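Local coordinates for protein ribonucleoside-diphosphate reductase, alpha chain (Actinobacillus ureae ATCC 25976, PDB 6DQX) that probably reduces ribonucleoside diphosphates to deoxyribonucleotides, as the catalytic subunit of a class Id ribonucleotide reductase, at residues 74-79 against 309-314. Residues are numbered along the deposited sequence; the frame is centred on the assembly and turned at random.
Sequences DKFYHY and PEVLTY
Helices 72-82 and 308-327 approach to 10.2 Å between the axes of the segments 74-79 and 309-314, with 117° between their N-to-C directions, and Phe76 and Val311 have the closest CA atoms. This is plain helix-helix packing in the α subunit, between a helix of the N-terminal region and one whose sequence falls in the barrel-domain family of ribonucleotide reductases. Val311 carries it: its side chain points at helix 72-82, and its two methyls divide the work between three residues of one helical face. CG1 goes to Phe76, meeting the ring at its edge with CD2 4.0 Å away and also lying 4.0 Å from the CA of Phe76. CG2, the other branch, faces both Lys75 and Tyr79, one turn apart; it sits near the plane of the tyrosine ring, at the edge, 4.0 Å from CE2. The Phe76 ring, swung anti to its own backbone N (chi1 -178°), runs past Val311 so that CE2 comes within 4.5 Å of Leu312 CD1, a looser apolar touch. Outside the two segments, Phe76 also packs on Ile59 and Ala60 of helix 52-67, on the ring of Phe85 and on that of Phe315, farther along helix 308-327, while Phe85 also touches Val311 and Leu312. On helix 308-327, Thr313 OG1 donates to Pro309 O at 2.8 Å, approaching from the opposite face of the carbonyl plane to Thr313 N, which makes the regular helical bond. Across the interface, the lysine contributes its aliphatic part, Lys75 CE lying 3.7 Å from Val311 CG2. Bends at chi3 and chi4 curl the end of the chain toward the tyrosine hydroxyl, and Lys75 NZ donates to Tyr79 OH at 3.0 Å.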
loop_
_atom_site.group_PDB
_atom_site.type_symbol
_atom_site.label_atom_id
_atom_site.label_comp_id
_atom_site.label_asym_id
_atom_site.label_seq_id
_atom_site.Cartn_x
_atom_site.Cartn_y
_atom_site.Cartn_z
ATOM N N ASP A 74 -22.185 -17.630 -35.292
ATOM C CA ASP A 74 -21.635 -18.374 -36.424
ATOM C C ASP A 74 -20.697 -17.512 -37.282
ATOM O O ASP A 74 -19.689 -18.019 -37.780
ATOM C CB ASP A 74 -22.743 -19.012 -37.284
ATOM C CG ASP A 74 -23.423 -20.188 -36.587
ATOM O OD1 ASP A 74 -22.865 -20.772 -35.625
ATOM O OD2 ASP A 74 -24.545 -20.517 -36.999
ATOM N N LYS A 75 -21.000 -16.225 -37.390
ATOM C CA LYS A 75 -20.088 -15.285 -38.087
ATOM C C LYS A 75 -18.786 -15.144 -37.330
ATOM O O LYS A 75 -17.717 -15.312 -37.902
ATOM C CB LYS A 75 -20.724 -13.919 -38.280
ATOM C CG LYS A 75 -21.547 -13.798 -39.547
ATOM C CD LYS A 75 -21.924 -12.353 -39.863
ATOM C CE LYS A 75 -20.739 -11.514 -40.345
ATOM N NZ LYS A 75 -20.289 -11.785 -41.749
ATOM N N PHE A 76 -18.887 -14.859 -36.024
ATOM C CA PHE A 76 -17.687 -14.767 -35.193
ATOM C C PHE A 76 -16.882 -16.071 -35.214
ATOM O O PHE A 76 -15.657 -16.056 -35.369
ATOM C CB PHE A 76 -18.092 -14.375 -33.772
ATOM C CG PHE A 76 -16.942 -14.203 -32.834
ATOM C CD1 PHE A 76 -16.476 -15.277 -32.097
ATOM C CD2 PHE A 76 -16.390 -12.946 -32.610
ATOM C CE1 PHE A 76 -15.421 -15.127 -31.209
ATOM C CE2 PHE A 76 -15.349 -12.784 -31.713
ATOM C CZ PHE A 76 -14.874 -13.870 -31.002
ATOM N N TYR A 77 -17.570 -17.208 -35.083
ATOM C CA TYR A 77 -16.913 -18.515 -35.110
ATOM C C TYR A 77 -16.189 -18.761 -36.441
ATOM O O TYR A 77 -15.029 -19.205 -36.452
ATOM C CB TYR A 77 -17.934 -19.631 -34.821
ATOM C CG TYR A 77 -17.316 -20.997 -34.590
ATOM C CD1 TYR A 77 -16.817 -21.356 -33.335
ATOM C CD2 TYR A 77 -17.236 -21.931 -35.614
ATOM C CE1 TYR A 77 -16.260 -22.608 -33.120
ATOM C CE2 TYR A 77 -16.676 -23.190 -35.405
ATOM C CZ TYR A 77 -16.195 -23.519 -34.148
ATOM O OH TYR A 77 -15.644 -24.757 -33.919
ATOM N N HIS A 78 -16.839 -18.400 -37.547
ATOM C CA HIS A 78 -16.238 -18.534 -38.878
ATOM C C HIS A 78 -14.944 -17.758 -38.996
ATOM O O HIS A 78 -13.914 -18.290 -39.436
ATOM C CB HIS A 78 -17.208 -18.121 -40.008
ATOM C CG HIS A 78 -16.575 -18.139 -41.368
ATOM N ND1 HIS A 78 -16.165 -19.304 -41.982
ATOM C CD2 HIS A 78 -16.248 -17.134 -42.218
ATOM C CE1 HIS A 78 -15.612 -19.013 -43.150
ATOM N NE2 HIS A 78 -15.649 -17.703 -43.314
ATOM N N TYR A 79 -14.974 -16.495 -38.587
ATOM C CA TYR A 79 -13.767 -15.702 -38.642
ATOM C C TYR A 79 -12.656 -16.223 -37.734
ATOM O O TYR A 79 -11.465 -16.232 -38.145
ATOM C CB TYR A 79 -14.086 -14.228 -38.397
ATOM C CG TYR A 79 -14.966 -13.598 -39.466
ATOM C CD1 TYR A 79 -14.801 -13.898 -40.833
ATOM C CD2 TYR A 79 -15.944 -12.669 -39.120
ATOM C CE1 TYR A 79 -15.595 -13.297 -41.806
ATOM C CE2 TYR A 79 -16.743 -12.070 -40.081
ATOM C CZ TYR A 79 -16.571 -12.380 -41.413
ATOM O OH TYR A 79 -17.365 -11.759 -42.354
ATOM N N PRO A 309 -13.672 -7.070 -39.447
ATOM C CA PRO A 309 -13.332 -6.001 -38.483
ATOM C C PRO A 309 -14.529 -5.452 -37.743
ATOM O O PRO A 309 -14.444 -5.181 -36.540
ATOM C CB PRO A 309 -12.685 -4.929 -39.345
ATOM C CG PRO A 309 -12.210 -5.658 -40.537
ATOM C CD PRO A 309 -13.243 -6.702 -40.800
ATOM N N GLU A 310 -15.671 -5.364 -38.425
ATOM C CA GLU A 310 -16.896 -4.925 -37.781
ATOM C C GLU A 310 -17.375 -5.900 -36.718
ATOM O O GLU A 310 -17.804 -5.490 -35.621
ATOM C CB GLU A 310 -17.988 -4.725 -38.827
ATOM C CG GLU A 310 -17.677 -3.578 -39.771
ATOM C CD GLU A 310 -16.948 -3.971 -41.032
ATOM O OE1 GLU A 310 -16.118 -4.915 -41.039
ATOM O OE2 GLU A 310 -17.166 -3.259 -42.052
ATOM N N VAL A 311 -17.296 -7.192 -37.038
ATOM C CA VAL A 311 -17.678 -8.238 -36.078
ATOM C C VAL A 311 -16.794 -8.170 -34.847
ATOM O O VAL A 311 -17.307 -8.278 -33.718
ATOM C CB VAL A 311 -17.693 -9.645 -36.745
ATOM C CG1 VAL A 311 -17.686 -10.782 -35.732
ATOM C CG2 VAL A 311 -18.936 -9.743 -37.635
ATOM N N LEU A 312 -15.490 -7.962 -35.052
ATOM C CA LEU A 312 -14.575 -7.867 -33.915
ATOM C C LEU A 312 -14.867 -6.602 -33.059
ATOM O O LEU A 312 -14.813 -6.653 -31.827
ATOM C CB LEU A 312 -13.114 -7.948 -34.377
ATOM C CG LEU A 312 -12.107 -8.226 -33.255
ATOM C CD1 LEU A 312 -12.339 -9.595 -32.599
ATOM C CD2 LEU A 312 -10.681 -8.141 -33.787
ATOM N N THR A 313 -15.221 -5.491 -33.707
ATOM C CA THR A 313 -15.618 -4.268 -33.004
ATOM C C THR A 313 -16.868 -4.474 -32.112
ATOM O O THR A 313 -16.880 -4.093 -30.917
ATOM C CB THR A 313 -15.829 -3.120 -34.006
ATOM O OG1 THR A 313 -14.623 -2.952 -34.774
ATOM C CG2 THR A 313 -16.208 -1.829 -33.293
ATOM N N TYR A 314 -17.890 -5.107 -32.700
ATOM C CA TYR A 314 -19.102 -5.515 -31.974
ATOM C C TYR A 314 -18.733 -6.378 -30.780
ATOM O O TYR A 314 -19.260 -6.186 -29.685
ATOM C CB TYR A 314 -20.042 -6.299 -32.872
ATOM C CG TYR A 314 -20.975 -5.478 -33.734
ATOM C CD1 TYR A 314 -20.516 -4.413 -34.503
ATOM C CD2 TYR A 314 -22.333 -5.788 -33.788
ATOM C CE1 TYR A 314 -21.384 -3.686 -35.314
ATOM C CE2 TYR A 314 -23.209 -5.067 -34.584
ATOM C CZ TYR A 314 -22.734 -4.027 -35.348
ATOM O OH TYR A 314 -23.609 -3.341 -36.151
#